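Local coordinates for beta-microseminoprotein (Homo sapiens, PDB 3IX0) that is secreted by the prostate into seminal plasma, forms homodimers, interacts with PI16 and probably binds immunoglobulin, at residues Lys25-Ile28 with Asn29-Trp32; Lys80-Pro83 with Lys84-Cys87. All coordinates share one frame; numbering follows the deposited sequence.

Interaction 1: residues Lys25-Ile28 with Asn29-Trp32; sequences KHPI and NSEW
Pro27 and Ser30 face each other as the first and last residues of a type II beta turn, their CA atoms 5.5 Å apart. The turn carries the chain from strand 25-26, half of a two-stranded hairpin, into strand 31-33, the outermost strand, within this chain, of the four-stranded sheet. Asn29, third in the turn, takes the positive phi (69°) that this turn type requires. Two donors of one residue grip the Pro27 carbonyl: Ser30 N reaches Pro27 O at 3.0 Å, lying above the carbonyl plane, while Ser30 OG meets Pro27 O at 2.9 Å, in that plane and on a lone pair. With chi1 at 77°, OG sits between its own backbone N and carbonyl carbon, which also brings it to 3.2 Å from Pro27 CD. Beside the turn, the His26 ring lies face to face on the six-membered ring of Trp32, with centroids 3.5 Å apart and planes 20° from parallel; the ND1 side of the imidazole lies over the CD2-CE3 side of that ring. A leucine in place of Trp32 would probably uncover this face of the imidazole and let the ring turn more freely. His26 NE2 is hydrogen-bonded to Asp20, so the ring is held both at its edge and over a face. The nearby carboxylate would probably raise the imidazole's proton affinity, and any positive charge so gained would lie against the electron-rich indole.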
ATOM      1  N   LYS B  25       0.013  22.830  -7.958  1.00 22.12           N
ATOM      2  CA  LYS B  25      -0.027  22.066  -9.190  1.00 21.86           C
ATOM      3  C   LYS B  25       1.300  21.372  -9.408  1.00 23.51           C
ATOM      4  O   LYS B  25       2.377  21.938  -9.161  1.00 22.07           O
ATOM      5  CB  LYS B  25      -0.338  22.965 -10.393  1.00 31.83           C
ATOM      6  CG  LYS B  25      -1.727  23.558 -10.359  1.00 41.71           C
ATOM      7  CD  LYS B  25      -1.966  24.483 -11.525  1.00 52.76           C
ATOM      8  CE  LYS B  25      -1.437  25.876 -11.237  1.00 65.58           C
ATOM      9  NZ  LYS B  25      -1.904  26.855 -12.259  1.00 72.96           N
ATOM     10  N   HIS B  26       1.209  20.145  -9.899  1.00 17.20           N
ATOM     11  CA  HIS B  26       2.370  19.309 -10.095  1.00 20.13           C
ATOM     12  C   HIS B  26       2.476  18.854 -11.531  1.00 24.88           C
ATOM     13  O   HIS B  26       1.479  18.553 -12.175  1.00 27.65           O
ATOM     14  CB  HIS B  26       2.301  18.085  -9.179  1.00 18.86           C
ATOM     15  CG  HIS B  26       2.123  18.427  -7.738  1.00 21.59           C
ATOM     16  ND1 HIS B  26       3.167  18.374  -6.832  1.00 20.77           N
ATOM     17  CD2 HIS B  26       1.046  18.844  -7.038  1.00 20.84           C
ATOM     18  CE1 HIS B  26       2.734  18.735  -5.649  1.00 19.20           C
ATOM     19  NE2 HIS B  26       1.444  19.025  -5.735  1.00 22.27           N
ATOM     20  N   PRO B  27       3.702  18.793 -12.031  1.00 26.03           N
ATOM     21  CA  PRO B  27       3.971  18.354 -13.399  1.00 25.29           C
ATOM     22  C   PRO B  27       3.585  16.889 -13.600  1.00 21.90           C
ATOM     23  O   PRO B  27       3.707  16.065 -12.679  1.00 19.06           O
ATOM     24  CB  PRO B  27       5.495  18.525 -13.529  1.00 33.90           C
ATOM     25  CG  PRO B  27       5.896  19.425 -12.393  1.00 26.59           C
ATOM     26  CD  PRO B  27       4.927  19.144 -11.295  1.00 20.04           C
ATOM     27  N   ILE B  28       3.110  16.573 -14.800  1.00 20.65           N
ATOM     28  CA  ILE B  28       2.830  15.190 -15.158  1.00 19.90           C
ATOM     29  C   ILE B  28       4.117  14.419 -14.921  1.00 16.72           C
ATOM     30  O   ILE B  28       5.197  14.911 -15.221  1.00 22.43           O
ATOM     31  CB  ILE B  28       2.370  15.063 -16.632  1.00 27.38           C
ATOM     32  CG1 ILE B  28       1.093  15.864 -16.863  1.00 32.31           C
ATOM     33  CG2 ILE B  28       2.074  13.633 -16.978  1.00 24.97           C
ATOM     34  CD1 ILE B  28      -0.107  15.270 -16.163  1.00 37.44           C
ATOM     35  N   ASN B  29       3.986  13.233 -14.347  1.00 17.27           N
ATOM     36  CA  ASN B  29       5.113  12.374 -13.968  1.00 25.42           C
ATOM     37  C   ASN B  29       6.004  12.847 -12.823  1.00 29.36           C
ATOM     38  O   ASN B  29       7.145  12.401 -12.703  1.00 39.40           O
ATOM     39  CB  ASN B  29       5.961  11.996 -15.186  1.00 31.21           C
ATOM     40  CG  ASN B  29       5.171  11.215 -16.210  1.00 35.91           C
ATOM     41  OD1 ASN B  29       4.295  10.421 -15.859  1.00 30.84           O
ATOM     42  ND2 ASN B  29       5.452  11.456 -17.485  1.00 40.83           N
ATOM     43  N   SER B  30       5.498  13.720 -11.963  1.00 25.86           N
ATOM     44  CA  SER B  30       6.307  14.138 -10.811  1.00 26.46           C
ATOM     45  C   SER B  30       5.829  13.520  -9.499  1.00 23.40           C
ATOM     46  O   SER B  30       4.644  13.186  -9.352  1.00 23.20           O
ATOM     47  CB  SER B  30       6.344  15.660 -10.686  1.00 21.33           C
ATOM     48  OG  SER B  30       5.134  16.135 -10.126  1.00 37.08           O
ATOM     49  N   GLU B  31       6.756  13.393  -8.551  1.00 18.53           N
ATOM     50  CA  GLU B  31       6.458  12.874  -7.217  1.00 20.47           C
ATOM     51  C   GLU B  31       6.628  13.985  -6.194  1.00 25.03           C
ATOM     52  O   GLU B  31       7.492  14.846  -6.342  1.00 28.31           O
ATOM     53  CB  GLU B  31       7.371  11.685  -6.887  1.00 19.96           C
ATOM     54  CG  GLU B  31       7.163  11.069  -5.502  1.00 33.14           C
ATOM     55  CD  GLU B  31       7.929  11.792  -4.385  1.00 43.06           C
ATOM     56  OE1 GLU B  31       8.900  12.522  -4.693  1.00 43.24           O
ATOM     57  OE2 GLU B  31       7.564  11.624  -3.194  1.00 42.10           O
ATOM     58  N   TRP B  32       5.784  13.991  -5.169  1.00 26.16           N
ATOM     59  CA  TRP B  32       5.985  14.895  -4.033  1.00 19.20           C
ATOM     60  C   TRP B  32       5.604  14.247  -2.710  1.00 23.39           C
ATOM     61  O   TRP B  32       4.839  13.285  -2.670  1.00 27.65           O
ATOM     62  CB  TRP B  32       5.210  16.193  -4.208  1.00 12.92           C
ATOM     63  CG  TRP B  32       3.700  16.094  -4.064  1.00 19.74           C
ATOM     64  CD1 TRP B  32       2.961  16.445  -2.975  1.00 19.77           C
ATOM     65  CD2 TRP B  32       2.758  15.658  -5.064  1.00 12.74           C
ATOM     66  NE1 TRP B  32       1.619  16.242  -3.225  1.00 20.60           N
ATOM     67  CE2 TRP B  32       1.472  15.761  -4.499  1.00 16.90           C
ATOM     68  CE3 TRP B  32       2.882  15.184  -6.375  1.00 19.09           C
ATOM     69  CZ2 TRP B  32       0.313  15.400  -5.198  1.00 19.05           C
ATOM     70  CZ3 TRP B  32       1.737  14.821  -7.063  1.00 20.04           C
ATOM     71  CH2 TRP B  32       0.466  14.936  -6.475  1.00 16.09           C
TER

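Interaction 2: residues Lys80-Pro83 with Lys84-Cys87; sequences KKDP and KKTC
Asp82 and Lys85 open and close a type I beta turn, sealed by Lys85 N on Asp82 O at 2.7 Å, with a fairly straight N-H...O angle of 161°. The Lys85 side chain then runs back over the residue that opened the turn. Its CB rests 3.4 Å from Asp82 O. Lys85 CG touches both that carbonyl oxygen and the carboxylate, lying 3.5 Å from Asp82 OD2. A bend at chi2 (-51°) keeps the rest of the chain alongside the acid instead of letting it extend past: CD skirts OD2, CE comes to 3.4 Å from Asp82 OD2, and NZ ends 3.9 Å from the same Asp82 OD2, a long salt bridge. The other carboxylate oxygen serves the backbone. Asp82 OD1 accepts from Lys84 N at 3.1 Å, the donor approaching from well above the carboxylate plane, and this closes an Asx turn within the beta turn. Lys84 CB also touches OD1, at 3.4 Å, before its chain leads away. Pro83, the second residue, fixes phi at a value suited to this turn, and its ring packs on Val78 of strand 74-79. The aspartate therefore splits its work, one oxygen bound to the turn's backbone and the other beside the lysine's ammonium group at long range, so that the turn itself is fixed mainly by backbone N-H groups, while the lysine charge probably adds only a modest, partly solvent-screened attraction.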
ATOM      1  N   LYS B  80       6.180   0.571  28.371  1.00 14.55           N
ATOM      2  CA  LYS B  80       5.237   1.403  29.117  1.00 19.80           C
ATOM      3  C   LYS B  80       5.855   1.993  30.389  1.00 23.90           C
ATOM      4  O   LYS B  80       5.707   3.194  30.661  1.00 19.92           O
ATOM      5  CB  LYS B  80       3.963   0.629  29.434  1.00 23.21           C
ATOM      6  CG  LYS B  80       3.120   0.292  28.192  1.00 26.96           C
ATOM      7  CD  LYS B  80       1.880  -0.490  28.589  1.00 31.55           C
ATOM      8  CE  LYS B  80       1.004  -0.830  27.395  1.00 34.82           C
ATOM      9  NZ  LYS B  80      -0.043  -1.836  27.764  1.00 34.55           N
ATOM     10  N   LYS B  81       6.574   1.166  31.140  1.00 17.75           N
ATOM     11  CA  LYS B  81       7.155   1.611  32.408  1.00 22.67           C
ATOM     12  C   LYS B  81       8.344   2.545  32.204  1.00 21.44           C
ATOM     13  O   LYS B  81       8.801   3.174  33.150  1.00 23.47           O
ATOM     14  CB  LYS B  81       7.567   0.426  33.274  1.00 17.05           C
ATOM     15  CG  LYS B  81       8.805  -0.270  32.776  1.00 24.91           C
ATOM     16  CD  LYS B  81       8.955  -1.631  33.417  1.00 31.34           C
ATOM     17  CE  LYS B  81      10.341  -2.203  33.154  1.00 34.07           C
ATOM     18  NZ  LYS B  81      10.782  -3.033  34.297  1.00 35.98           N
ATOM     19  N   ASP B  82       8.822   2.659  30.966  1.00 21.03           N
ATOM     20  CA  ASP B  82       9.952   3.550  30.656  1.00 23.11           C
ATOM     21  C   ASP B  82      10.175   3.677  29.152  1.00 24.72           C
ATOM     22  O   ASP B  82      10.910   2.888  28.553  1.00 18.63           O
ATOM     23  CB  ASP B  82      11.241   3.054  31.323  1.00 18.81           C
ATOM     24  CG  ASP B  82      12.418   3.987  31.088  1.00 30.56           C
ATOM     25  OD1 ASP B  82      12.228   5.059  30.473  1.00 31.73           O
ATOM     26  OD2 ASP B  82      13.535   3.645  31.526  1.00 36.28           O
ATOM     27  N   PRO B  83       9.519   4.660  28.540  1.00 27.69           N
ATOM     28  CA  PRO B  83       9.539   4.852  27.084  1.00 29.17           C
ATOM     29  C   PRO B  83      10.933   5.126  26.519  1.00 33.53           C
ATOM     30  O   PRO B  83      11.065   5.272  25.297  1.00 28.66           O
ATOM     31  CB  PRO B  83       8.594   6.053  26.877  1.00 24.19           C
ATOM     32  CG  PRO B  83       7.606   5.942  28.021  1.00 25.13           C
ATOM     33  CD  PRO B  83       8.491   5.490  29.198  1.00 29.21           C
ATOM     34  N   LYS B  84      11.947   5.196  27.381  1.00 30.81           N
ATOM     35  CA  LYS B  84      13.321   5.298  26.906  1.00 27.78           C
ATOM     36  C   LYS B  84      13.871   3.910  26.584  1.00 25.73           C
ATOM     37  O   LYS B  84      14.959   3.773  26.028  1.00 25.55           O
ATOM     38  CB  LYS B  84      14.211   6.021  27.922  1.00 31.58           C
ATOM     39  CG  LYS B  84      13.896   7.510  28.061  1.00 41.26           C
ATOM     40  CD  LYS B  84      14.624   8.141  29.235  1.00 49.67           C
ATOM     41  CE  LYS B  84      16.010   8.643  28.850  1.00 59.89           C
ATOM     42  NZ  LYS B  84      16.729   9.281  30.003  1.00 66.39           N
ATOM     43  N   LYS B  85      13.107   2.878  26.928  1.00 26.07           N
ATOM     44  CA  LYS B  85      13.502   1.511  26.627  1.00 18.99           C
ATOM     45  C   LYS B  85      12.723   1.021  25.434  1.00 23.37           C
ATOM     46  O   LYS B  85      11.505   1.173  25.392  1.00 23.99           O
ATOM     47  CB  LYS B  85      13.256   0.578  27.811  1.00 18.42           C
ATOM     48  CG  LYS B  85      13.851   1.048  29.145  1.00 27.59           C
ATOM     49  CD  LYS B  85      15.317   1.411  29.031  1.00 32.71           C
ATOM     50  CE  LYS B  85      15.930   1.564  30.438  1.00 37.01           C
ATOM     51  NZ  LYS B  85      17.131   2.438  30.461  1.00 36.63           N
ATOM     52  N   THR B  86      13.434   0.431  24.470  1.00 31.10           N
ATOM     53  CA  THR B  86      12.832  -0.049  23.221  1.00 28.55           C
ATOM     54  C   THR B  86      12.426  -1.507  23.310  1.00 29.85           C
ATOM     55  O   THR B  86      13.095  -2.297  23.946  1.00 39.60           O
ATOM     56  CB  THR B  86      13.801   0.103  22.042  1.00 26.67           C
ATOM     57  OG1 THR B  86      14.251   1.457  21.976  1.00 30.07           O
ATOM     58  CG2 THR B  86      13.111  -0.251  20.737  1.00 25.93           C
ATOM     59  N   CYS B  87      11.313  -1.855  22.679  1.00 32.11           N
ATOM     60  CA  CYS B  87      10.871  -3.245  22.617  1.00 22.21           C
ATOM     61  C   CYS B  87      11.173  -3.813  21.240  1.00 25.42           C
ATOM     62  O   CYS B  87      11.479  -3.060  20.314  1.00 28.08           O
ATOM     63  CB  CYS B  87       9.377  -3.337  22.907  1.00 18.45           C
ATOM     64  SG  CYS B  87       8.923  -2.661  24.546  1.00 23.86           S
TER

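In the fold
Interactions 1 and 2 are two surface turns of one chain, on opposite sides of its centre: their own centres lie 41 Å apart and their nearest atoms about 27 Å apart, without touching. Interaction 1 belongs to the region of the four-stranded antiparallel sheet, tied through backbone bonds to Cys40 and Cys42 of strand 38-42. Interaction 2 lies in the loop between strands 74-79 and 91-93, where Cys87 forms a disulfide with Cys64. Disulfide-bonded cysteines thus adjoin both turns. Neither is touched by the other subunit of the homodimer, so both lie away from the dimer interface.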